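Local coordinates for protein putative polysaccharide deacetylase (Bdellovibrio bacteriovorus HD100, PDB 5JP6) that probably removes acetyl groups from peptidoglycan as a zinc-dependent deacetylase of carbohydrate esterase family 4, at residues S35-A40 / D306-Q311; D89-E94 / D118-E123; H133-V138 / I337-A342; F144-N149 / Q347-L352. The protein carries 1 engineered substitution. All coordinates share one frame; numbering follows the deposited sequence. Where two conformers were deposited one is given.

Contact 1: S35-A40 / D306-Q311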
# COMPACT_ATOMS: atom_id res chain seq x y z
N SER A 35 4.76 20.09 -0.49
CA SER A 35 6.09 20.41 -1.03
C SER A 35 7.05 19.21 -1.03
O SER A 35 7.72 18.95 -2.03
CB SER A 35 6.75 21.54 -0.22
OG SER A 35 8.09 21.76 -0.70
N ASP A 36 7.14 18.51 0.11
CA ASP A 36 8.06 17.36 0.24
C ASP A 36 7.63 16.22 -0.69
O ASP A 36 8.46 15.52 -1.26
CB ASP A 36 8.13 16.82 1.67
CG ASP A 36 8.91 17.68 2.61
OD1 ASP A 36 9.39 18.75 2.17
OD2 ASP A 36 9.06 17.28 3.79
N ASN A 37 6.32 16.03 -0.84
CA ASN A 37 5.81 14.98 -1.71
C ASN A 37 6.21 15.24 -3.17
O ASN A 37 6.51 14.33 -3.93
CB ASN A 37 4.30 14.87 -1.61
CG ASN A 37 3.75 13.70 -2.39
OD1 ASN A 37 3.30 13.84 -3.50
ND2 ASN A 37 3.79 12.53 -1.78
N GLN A 38 6.22 16.49 -3.56
CA GLN A 38 6.63 16.83 -4.90
C GLN A 38 8.13 16.85 -5.13
O GLN A 38 8.58 16.50 -6.22
CB GLN A 38 5.97 18.14 -5.27
CG GLN A 38 4.46 18.00 -5.50
CD GLN A 38 4.05 16.75 -6.32
OE1 GLN A 38 4.29 16.66 -7.56
NE2 GLN A 38 3.42 15.79 -5.65
N SER A 39 8.92 17.22 -4.12
CA SER A 39 10.35 17.38 -4.32
C SER A 39 11.12 16.05 -4.09
O SER A 39 12.26 15.89 -4.60
CB SER A 39 10.87 18.53 -3.44
OG SER A 39 10.78 18.21 -2.07
N ALA A 40 10.52 15.10 -3.38
CA ALA A 40 11.15 13.78 -3.16
C ALA A 40 11.48 13.10 -4.49
O ALA A 40 10.62 13.04 -5.36
CB ALA A 40 10.26 12.89 -2.30
N ASP A 306 5.72 4.55 -8.17
CA ASP A 306 5.71 5.90 -7.59
C ASP A 306 4.29 6.31 -7.13
O ASP A 306 3.96 7.49 -7.13
CB ASP A 306 6.25 6.92 -8.60
CG ASP A 306 7.72 6.77 -8.86
OD1 ASP A 306 8.44 6.19 -8.04
OD2 ASP A 306 8.15 7.36 -9.89
N ASP A 307 3.46 5.32 -6.70
CA ASP A 307 2.07 5.64 -6.35
C ASP A 307 1.97 6.46 -5.05
O ASP A 307 0.88 6.95 -4.74
CB ASP A 307 1.15 4.42 -6.36
CG ASP A 307 1.46 3.43 -5.27
OD1 ASP A 307 2.45 3.58 -4.51
OD2 ASP A 307 0.72 2.44 -5.15
N TRP A 308 3.07 6.62 -4.31
CA TRP A 308 3.16 7.50 -3.12
C TRP A 308 3.08 8.98 -3.50
O TRP A 308 2.81 9.83 -2.64
CB TRP A 308 4.47 7.22 -2.36
CG TRP A 308 5.71 7.36 -3.20
CD1 TRP A 308 6.37 6.37 -3.87
CD2 TRP A 308 6.45 8.57 -3.45
NE1 TRP A 308 7.44 6.89 -4.54
CE2 TRP A 308 7.51 8.24 -4.31
CE3 TRP A 308 6.28 9.91 -3.08
CZ2 TRP A 308 8.43 9.18 -4.76
CZ3 TRP A 308 7.19 10.84 -3.54
CH2 TRP A 308 8.25 10.47 -4.36
N ARG A 309 3.39 9.31 -4.76
CA ARG A 309 3.45 10.70 -5.19
C ARG A 309 2.08 11.17 -5.68
O ARG A 309 1.45 10.53 -6.50
CB ARG A 309 4.52 10.88 -6.29
CG ARG A 309 4.91 12.34 -6.47
CD ARG A 309 5.70 12.59 -7.71
NE ARG A 309 6.97 11.90 -7.75
CZ ARG A 309 8.08 12.31 -7.15
NH1 ARG A 309 8.05 13.38 -6.34
NH2 ARG A 309 9.21 11.63 -7.34
N THR A 310 1.62 12.29 -5.18
CA THR A 310 0.41 12.92 -5.69
C THR A 310 0.62 13.22 -7.16
O THR A 310 1.62 13.87 -7.56
CB THR A 310 0.04 14.19 -4.94
OG1 THR A 310 -0.07 13.92 -3.54
CG2 THR A 310 -1.28 14.81 -5.46
N GLN A 311 -0.34 12.78 -7.97
CA GLN A 311 -0.26 12.93 -9.42
C GLN A 311 -1.62 12.54 -9.99
O GLN A 311 -2.42 11.91 -9.29
CB GLN A 311 0.79 12.03 -10.00
CG GLN A 311 0.55 10.54 -9.78
CD GLN A 311 1.79 9.70 -10.00
OE1 GLN A 311 2.27 9.56 -11.13
NE2 GLN A 311 2.34 9.17 -8.93
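R309 holds the carbonyl of A40 end-on: NH1 and NH2 each reach A40 O at 2.8 Å, close to the guanidinium plane. A40 is the first residue to leave the helix, so its carbonyl has turned from the regular helical pattern, and a long arginine can satisfy it. Beside this grip, N37 turns its amide to the backbone of 306-311. OD1 receives the N-H of T310 on a lone pair, in the carbonyl plane (OD1 to N 2.8 Å), while ND2 gives a nearly straight bond to W308 O (3.0 Å, 164°). CG lies anti to the backbone N (chi1 -174°), which sends the amide across the gap, and an asparagine serves because it offers donor and acceptor. The Q38 amide adds a longer bond, NE2 to T310 O at 3.3 Å. Outside these bonds the A40 methyl touches the indole of W308 (CB to CH2 3.8 Å), which also stacks on W46. D306 to R309 form a type I turn in the loop after strand 303-304. The end of helix 24-39 is fastened to a loop whose W308 side chain is about 9 Å from the zinc ion, near the metal site of the NodB-type deacetylase fold.

Contact 2: D89-E94 / D118-E123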
# COMPACT_ATOMS: atom_id res chain seq x y z
N ASP A 89 -4.20 18.06 -4.55
CA ASP A 89 -3.28 18.06 -3.42
C ASP A 89 -3.90 17.54 -2.12
O ASP A 89 -3.22 16.86 -1.31
CB ASP A 89 -2.71 19.44 -3.18
CG ASP A 89 -1.74 19.83 -4.24
OD1 ASP A 89 -1.06 18.92 -4.80
OD2 ASP A 89 -1.69 21.02 -4.61
N LEU A 90 -5.18 17.83 -1.95
CA LEU A 90 -5.91 17.35 -0.80
C LEU A 90 -5.88 15.79 -0.72
O LEU A 90 -5.91 15.21 0.38
CB LEU A 90 -7.34 17.88 -0.80
CG LEU A 90 -8.22 17.52 0.40
CD1 LEU A 90 -7.63 18.06 1.70
CD2 LEU A 90 -9.63 18.08 0.15
N THR A 91 -5.79 15.14 -1.88
CA THR A 91 -5.73 13.67 -1.89
C THR A 91 -4.59 13.11 -1.05
O THR A 91 -4.66 11.98 -0.58
CB THR A 91 -5.72 13.02 -3.30
OG1 THR A 91 -4.50 13.29 -3.99
CG2 THR A 91 -6.93 13.49 -4.10
N LEU A 92 -3.53 13.90 -0.85
CA LEU A 92 -2.41 13.47 -0.02
C LEU A 92 -2.85 13.19 1.44
O LEU A 92 -2.22 12.41 2.13
CB LEU A 92 -1.31 14.54 -0.05
CG LEU A 92 0.01 14.19 0.59
CD1 LEU A 92 0.70 13.03 -0.11
CD2 LEU A 92 0.92 15.41 0.56
N PHE A 93 -3.89 13.90 1.89
CA PHE A 93 -4.38 13.81 3.26
C PHE A 93 -5.64 12.96 3.38
O PHE A 93 -6.21 12.86 4.46
CB PHE A 93 -4.66 15.22 3.77
CG PHE A 93 -3.44 16.05 3.94
CD1 PHE A 93 -2.72 16.00 5.13
CD2 PHE A 93 -3.01 16.89 2.90
CE1 PHE A 93 -1.57 16.74 5.29
CE2 PHE A 93 -1.86 17.66 3.08
CZ PHE A 93 -1.14 17.57 4.26
N GLU A 94 -6.10 12.38 2.28
CA GLU A 94 -7.38 11.66 2.28
C GLU A 94 -7.40 10.55 3.32
O GLU A 94 -8.40 10.38 4.03
CB GLU A 94 -7.65 11.06 0.91
CG GLU A 94 -8.93 10.27 0.80
CD GLU A 94 -9.29 9.87 -0.61
OE1 GLU A 94 -8.46 10.02 -1.52
OE2 GLU A 94 -10.45 9.37 -0.75
N ASP A 118 -13.65 13.26 -3.55
CA ASP A 118 -14.47 12.40 -4.36
C ASP A 118 -14.78 13.02 -5.73
O ASP A 118 -14.79 12.33 -6.75
CB ASP A 118 -15.75 12.02 -3.63
CG ASP A 118 -15.51 11.11 -2.43
OD1 ASP A 118 -14.39 10.59 -2.23
OD2 ASP A 118 -16.49 10.91 -1.65
N GLU A 119 -15.01 14.32 -5.76
CA GLU A 119 -15.27 15.05 -7.02
C GLU A 119 -14.01 15.03 -7.91
O GLU A 119 -14.09 14.83 -9.13
CB GLU A 119 -15.70 16.49 -6.73
CG GLU A 119 -15.87 17.31 -7.98
CD GLU A 119 -16.38 18.71 -7.68
OE1 GLU A 119 -16.03 19.30 -6.63
OE2 GLU A 119 -17.12 19.24 -8.51
N HIS A 120 -12.84 15.14 -7.27
CA HIS A 120 -11.57 15.04 -8.01
C HIS A 120 -11.48 13.67 -8.70
O HIS A 120 -11.22 13.58 -9.90
CB HIS A 120 -10.38 15.26 -7.09
CG HIS A 120 -9.08 14.81 -7.68
ND1 HIS A 120 -8.35 15.58 -8.56
CD2 HIS A 120 -8.40 13.66 -7.54
CE1 HIS A 120 -7.27 14.93 -8.93
NE2 HIS A 120 -7.27 13.76 -8.32
N PHE A 121 -11.72 12.59 -7.94
CA PHE A 121 -11.64 11.23 -8.56
C PHE A 121 -12.75 11.00 -9.57
O PHE A 121 -12.51 10.31 -10.53
CB PHE A 121 -11.54 10.13 -7.53
CG PHE A 121 -10.16 10.05 -6.88
CD1 PHE A 121 -9.00 9.66 -7.56
CD2 PHE A 121 -10.06 10.43 -5.57
CE1 PHE A 121 -7.80 9.58 -6.89
CE2 PHE A 121 -8.87 10.36 -4.91
CZ PHE A 121 -7.74 9.96 -5.58
N ASP A 122 -13.91 11.64 -9.41
CA ASP A 122 -14.96 11.59 -10.44
C ASP A 122 -14.43 12.16 -11.75
O ASP A 122 -14.60 11.58 -12.84
CB ASP A 122 -16.17 12.41 -10.02
CG ASP A 122 -17.00 11.76 -8.91
OD1 ASP A 122 -16.83 10.55 -8.60
OD2 ASP A 122 -17.86 12.49 -8.34
N GLU A 123 -13.78 13.31 -11.65
CA GLU A 123 -13.26 14.00 -12.84
C GLU A 123 -12.16 13.17 -13.50
O GLU A 123 -12.13 13.00 -14.73
CB GLU A 123 -12.70 15.36 -12.43
CG GLU A 123 -13.74 16.37 -12.02
CD GLU A 123 -13.13 17.62 -11.41
OE1 GLU A 123 -11.89 17.75 -11.40
OE2 GLU A 123 -13.89 18.52 -10.99
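T91 presents its methyl group to two rings of helix 110-126: CG2 lies 3.7 Å from H120 CD2 and 3.8 Å from F121 CE2. The threonine owes this to its first torsion, with OG1 set between the backbone N and the carbonyl carbon (chi1 68°) and CG2 anti to the carbonyl carbon. The hydroxyl turns back to Q88 O while the methyl meets the aromatic pair. With F121 CG anti to the carbonyl carbon and H120 CG anti to the backbone N, these neighbours in sequence turn their rings to T91 and pack on each other, H120 CD2 standing 3.9 Å above the centre of the F121 ring. E94 approaches the same phenyl group with its chain stretched, carrying OE1 to the ring edge, 3.4 Å from F121 CE2 and near the ring plane; carboxylate and ring are inclined by 33°. An edge of C-H groups, weakly positive, is a reasonable neighbour for a carboxylate oxygen. The second oxygen, E94 OE2, comes within 4.4 Å of D118 OD1, and both of these acids form salt bridges with R98 and R339, which probably offset their like charges. H120 NE2 bonds to R340. T91 and E94 come from the bend between helices 87-90 and 94-98 and meet helix 110-126, with helix 339-354 touching F121 and helix 24-39 packed against L92 and F93.

Contact 3: H133-V138 / I337-A342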
# COMPACT_ATOMS: atom_id res chain seq x y z
N HIS A 133 -13.13 2.47 -9.19
CA HIS A 133 -13.70 3.20 -8.09
C HIS A 133 -13.20 2.57 -6.81
O HIS A 133 -13.50 1.40 -6.54
CB HIS A 133 -15.22 3.17 -8.08
CG HIS A 133 -15.81 4.37 -7.44
ND1 HIS A 133 -15.49 4.75 -6.16
CD2 HIS A 133 -16.70 5.27 -7.91
CE1 HIS A 133 -16.15 5.86 -5.87
NE2 HIS A 133 -16.89 6.20 -6.92
N ALA A 134 -12.51 3.37 -6.00
CA ALA A 134 -11.95 2.84 -4.78
C ALA A 134 -12.95 2.67 -3.66
O ALA A 134 -12.63 2.02 -2.68
CB ALA A 134 -10.82 3.72 -4.29
N LEU A 135 -14.11 3.33 -3.75
CA LEU A 135 -15.02 3.45 -2.63
C LEU A 135 -16.24 2.55 -2.74
O LEU A 135 -16.98 2.34 -1.74
CB LEU A 135 -15.52 4.87 -2.43
CG LEU A 135 -14.51 5.95 -2.38
CD1 LEU A 135 -15.22 7.27 -2.10
CD2 LEU A 135 -13.44 5.65 -1.34
N LYS A 136 -16.55 2.11 -3.96
CA LYS A 136 -17.74 1.30 -4.15
C LYS A 136 -17.52 0.25 -5.19
O LYS A 136 -16.57 0.34 -5.98
CB LYS A 136 -18.92 2.15 -4.55
CG LYS A 136 -18.84 2.73 -5.94
CD LYS A 136 -20.14 3.50 -6.28
CE LYS A 136 -19.91 5.00 -6.20
NZ LYS A 136 -19.58 5.45 -4.82
N ALA A 137 -18.40 -0.75 -5.14
CA ALA A 137 -18.19 -2.00 -5.85
C ALA A 137 -18.67 -1.84 -7.25
O ALA A 137 -19.88 -1.71 -7.51
CB ALA A 137 -18.88 -3.18 -5.15
N VAL A 138 -17.73 -1.75 -8.17
CA VAL A 138 -18.04 -1.62 -9.56
C VAL A 138 -17.37 -2.78 -10.26
O VAL A 138 -16.24 -3.24 -9.89
CB VAL A 138 -17.65 -0.23 -10.14
CG1 VAL A 138 -18.35 0.85 -9.34
CG2 VAL A 138 -16.14 0.01 -10.17
N ILE A 337 -3.09 0.83 0.18
CA ILE A 337 -3.60 1.97 0.97
C ILE A 337 -3.62 3.29 0.19
O ILE A 337 -4.06 4.32 0.72
CB ILE A 337 -2.83 2.14 2.31
CG1 ILE A 337 -1.36 2.46 2.07
CG2 ILE A 337 -2.96 0.87 3.15
CD1 ILE A 337 -0.66 3.01 3.27
N GLN A 338 -3.18 3.25 -1.07
CA GLN A 338 -3.17 4.44 -1.91
C GLN A 338 -4.46 4.41 -2.78
O GLN A 338 -4.61 3.56 -3.66
CB GLN A 338 -1.95 4.46 -2.82
CG GLN A 338 -1.74 5.79 -3.53
CD GLN A 338 -1.31 6.89 -2.54
OE1 GLN A 338 -0.31 6.79 -1.79
NE2 GLN A 338 -2.09 7.91 -2.48
N ARG A 339 -5.36 5.35 -2.53
CA ARG A 339 -6.64 5.36 -3.25
C ARG A 339 -6.45 5.35 -4.74
O ARG A 339 -7.11 4.59 -5.48
CB ARG A 339 -7.53 6.52 -2.83
CG ARG A 339 -8.74 6.60 -3.72
CD ARG A 339 -9.83 7.46 -3.18
NE ARG A 339 -10.96 7.43 -4.10
CZ ARG A 339 -12.01 8.22 -4.03
NH1 ARG A 339 -12.12 9.08 -3.04
NH2 ARG A 339 -12.97 8.10 -4.93
N ARG A 340 -5.52 6.17 -5.23
CA ARG A 340 -5.41 6.33 -6.68
C ARG A 340 -4.99 5.02 -7.35
O ARG A 340 -5.39 4.75 -8.46
CB ARG A 340 -4.46 7.45 -7.03
CG ARG A 340 -4.51 7.89 -8.47
CD ARG A 340 -3.67 9.15 -8.66
NE ARG A 340 -3.98 10.22 -7.73
CZ ARG A 340 -4.84 11.23 -7.94
NH1 ARG A 340 -5.60 11.29 -9.01
NH2 ARG A 340 -4.94 12.19 -7.05
N THR A 341 -4.22 4.22 -6.63
CA THR A 341 -3.86 2.90 -7.13
C THR A 341 -5.07 2.01 -7.34
O THR A 341 -5.18 1.31 -8.39
CB THR A 341 -2.81 2.27 -6.22
OG1 THR A 341 -1.64 3.09 -6.23
CG2 THR A 341 -2.44 0.82 -6.64
N ALA A 342 -6.01 2.04 -6.39
CA ALA A 342 -7.27 1.28 -6.57
C ALA A 342 -8.06 1.88 -7.77
O ALA A 342 -8.63 1.13 -8.59
CB ALA A 342 -8.10 1.28 -5.29
O HOH W 1 -11.28 0.32 -9.01
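L135 lays its isobutyl group over one face of the R339 guanidinium, CG 3.6 Å above the plane and off toward the rim, with the two side chains crossing at about a right angle. Leucine suits the place because a guanidinium face is poor at hydrogen bonding, while the edge remains available for acids: NE pairs with E343 and NH1 with E94 and D118. R339 can span this distance because its chain is extended from CG to NE. On the way it passes the methyl of A134, whose CB is 3.6 Å from R339 CG. The same methyl meets A342 CB at 3.8 Å, and two alanines allow the loop and the helix to come close, their CA atoms 5.2 Å apart. H133 runs alongside R339, ring and guanidinium planes 22° apart; its ND1 accepts the N-H of L135 (3.1 Å, 161°), which holds the imidazole against the loop backbone. A water bridges the backbones, accepting from H133 N and donating to A342 O, each at 2.8 Å. Helix 339-354, where the loop docks on the first turn, links strands 330-335 and 358-364 in a parallel beta-alpha-beta crossover of the NodB-type fold that passes over one intervening strand, 170-176.

Contact 4: F144-N149 / Q347-L352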
# COMPACT_ATOMS: atom_id res chain seq x y z
N PHE A 144 -11.66 -10.01 -19.87
CA PHE A 144 -10.59 -10.92 -20.29
C PHE A 144 -10.12 -11.65 -19.04
O PHE A 144 -10.46 -11.24 -17.93
CB PHE A 144 -9.41 -10.21 -20.98
CG PHE A 144 -8.65 -9.27 -20.09
CD1 PHE A 144 -9.03 -7.92 -19.96
CD2 PHE A 144 -7.59 -9.75 -19.33
CE1 PHE A 144 -8.35 -7.09 -19.09
CE2 PHE A 144 -6.88 -8.90 -18.51
CZ PHE A 144 -7.23 -7.58 -18.38
N ARG A 145 -9.30 -12.65 -19.23
CA ARG A 145 -8.82 -13.45 -18.13
C ARG A 145 -7.32 -13.73 -18.33
O ARG A 145 -6.95 -14.31 -19.36
CB ARG A 145 -9.60 -14.76 -18.09
CG ARG A 145 -9.21 -15.74 -17.01
CD ARG A 145 -10.07 -16.99 -17.13
NE ARG A 145 -9.85 -17.94 -16.04
CZ ARG A 145 -8.82 -18.79 -15.97
NH1 ARG A 145 -7.90 -18.83 -16.93
NH2 ARG A 145 -8.71 -19.61 -14.92
N PHE A 146 -6.48 -13.32 -17.40
CA PHE A 146 -5.09 -13.74 -17.40
C PHE A 146 -5.10 -15.27 -17.10
O PHE A 146 -5.87 -15.75 -16.26
CB PHE A 146 -4.26 -13.01 -16.30
CG PHE A 146 -3.95 -11.55 -16.59
CD1 PHE A 146 -3.03 -11.21 -17.59
CD2 PHE A 146 -4.53 -10.51 -15.85
CE1 PHE A 146 -2.71 -9.89 -17.83
CE2 PHE A 146 -4.20 -9.18 -16.13
CZ PHE A 146 -3.31 -8.89 -17.11
N PRO A 147 -4.21 -16.03 -17.76
CA PRO A 147 -4.06 -17.44 -17.37
C PRO A 147 -3.53 -17.60 -15.98
O PRO A 147 -2.82 -16.73 -15.47
CB PRO A 147 -3.04 -18.00 -18.38
CG PRO A 147 -2.33 -16.81 -18.94
CD PRO A 147 -3.19 -15.59 -18.75
N ASP A 148 -3.87 -18.71 -15.32
CA ASP A 148 -3.16 -19.03 -14.10
C ASP A 148 -1.65 -19.12 -14.36
O ASP A 148 -1.19 -19.69 -15.36
CB ASP A 148 -3.61 -20.39 -13.55
CG ASP A 148 -5.06 -20.41 -13.07
OD1 ASP A 148 -5.62 -19.37 -12.68
OD2 ASP A 148 -5.64 -21.53 -13.09
N ASN A 149 -0.90 -18.53 -13.44
CA ASN A 149 0.55 -18.56 -13.48
C ASN A 149 1.13 -18.35 -12.10
O ASN A 149 1.44 -17.24 -11.72
CB ASN A 149 1.06 -17.49 -14.44
CG ASN A 149 2.49 -17.74 -14.88
OD1 ASN A 149 3.28 -18.42 -14.20
ND2 ASN A 149 2.83 -17.16 -16.02
N GLN A 347 -7.77 -0.32 -15.16
CA GLN A 347 -7.17 0.23 -16.34
C GLN A 347 -5.71 -0.34 -16.51
O GLN A 347 -5.26 -0.70 -17.62
CB GLN A 347 -7.16 1.74 -16.28
CG GLN A 347 -6.66 2.37 -17.57
CD GLN A 347 -7.77 2.52 -18.62
OE1 GLN A 347 -8.72 3.21 -18.38
NE2 GLN A 347 -7.67 1.83 -19.73
N PHE A 348 -4.99 -0.42 -15.40
CA PHE A 348 -3.64 -0.95 -15.39
C PHE A 348 -3.62 -2.39 -15.86
O PHE A 348 -2.80 -2.78 -16.68
CB PHE A 348 -3.04 -0.84 -13.98
CG PHE A 348 -1.71 -1.50 -13.84
CD1 PHE A 348 -0.59 -0.97 -14.43
CD2 PHE A 348 -1.56 -2.70 -13.14
CE1 PHE A 348 0.65 -1.57 -14.29
CE2 PHE A 348 -0.33 -3.31 -13.04
CZ PHE A 348 0.77 -2.74 -13.60
N LEU A 349 -4.53 -3.19 -15.31
CA LEU A 349 -4.62 -4.58 -15.69
C LEU A 349 -4.94 -4.76 -17.18
O LEU A 349 -4.37 -5.62 -17.83
CB LEU A 349 -5.61 -5.30 -14.78
CG LEU A 349 -5.23 -5.36 -13.28
CD1 LEU A 349 -6.41 -5.80 -12.42
CD2 LEU A 349 -4.01 -6.24 -13.08
N ARG A 350 -5.87 -3.96 -17.68
CA ARG A 350 -6.19 -4.01 -19.10
C ARG A 350 -4.97 -3.65 -19.94
O ARG A 350 -4.69 -4.32 -20.94
CB ARG A 350 -7.39 -3.11 -19.41
CG ARG A 350 -7.77 -3.00 -20.90
CD ARG A 350 -8.09 -4.31 -21.62
NE ARG A 350 -8.03 -4.19 -23.08
CZ ARG A 350 -9.02 -3.82 -23.89
NH1 ARG A 350 -10.22 -3.52 -23.42
NH2 ARG A 350 -8.79 -3.75 -25.19
N GLU A 351 -4.22 -2.63 -19.55
CA GLU A 351 -3.01 -2.27 -20.31
C GLU A 351 -1.93 -3.36 -20.23
O GLU A 351 -1.29 -3.61 -21.25
CB GLU A 351 -2.46 -0.93 -19.88
CG GLU A 351 -3.19 0.23 -20.50
CD GLU A 351 -3.03 0.21 -22.03
OE1 GLU A 351 -1.86 0.16 -22.51
OE2 GLU A 351 -4.07 0.18 -22.72
N LEU A 352 -1.73 -4.01 -19.08
CA LEU A 352 -0.77 -5.15 -19.01
C LEU A 352 -1.19 -6.16 -20.08
O LEU A 352 -0.36 -6.68 -20.84
CB LEU A 352 -0.75 -5.82 -17.65
CG LEU A 352 -0.04 -5.14 -16.51
CD1 LEU A 352 -0.15 -6.01 -15.27
CD2 LEU A 352 1.39 -4.81 -16.86
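F144 and F146 bring the ends of their rings to one backbone oxygen: F144 CZ and F146 CZ each lie 3.5 Å from L349 O on helix 339-354. The approach is oblique for both rings, and their polarised C-H groups suit the neighbourhood of a carbonyl. F144 continues along the helix backbone, its CE1 3.8 Å from R350 CA, whereas F146 turns to the leucines. The F146 ring edge faces L352, with CZ 4.0 Å from CB, and its CE2 lies 4.2 Å from L349 CD2. The phenylalanines also pack on each other, F144 CE2 standing 3.6 Å above the F146 ring plane toward its rim, so that an edge of F144 meets a face of F146. F144 sets CG between the backbone N and the carbonyl carbon (chi1 65°), which turns its ring to the helix side, where Y353 stacks on it. Helix 339-354 is one of the helices that flank the parallel sheet of the NodB-type fold, and the segment 144-149 leads into strand 150-153 of that sheet. Segment 144-149 runs extended, and the side chains at 144 and 146 both turn inward while R145 between them is exposed. Beyond the rings, V359 of strand 358-364 touches both F146 and L352, and V171 and L173 of strand 170-176 touch L352 and L349 respectively. The loop backbone is held by bonds between F146 and V194 and between N149 and L361, and the N149 amide is tied to E170.

Overall arrangement
From the N terminus, helix 24-39 provides the first half of contact 1, whose partner arrives 266 residues later, beyond strand 303-304. Nested within that loop, contact 2 closes the short span from 89-94 to 118-123 inside the N-terminal helical region. The chain then leaves helix 110-126 and, before strand 150-153, supplies the first halves of contacts 3 and 4. Both close on helix 339-354, so each crosses contact 1, and they cross each other. Contacts 1 and 2 touch through L92 and T310, contacts 1 and 3 through D307 and T341, and contacts 2 and 3 through salt bridges of E94 and D118 with R339. Contact 1 ties helix 24-39, and contacts 3 and 4 the connecting loop, to the NodB-type domain.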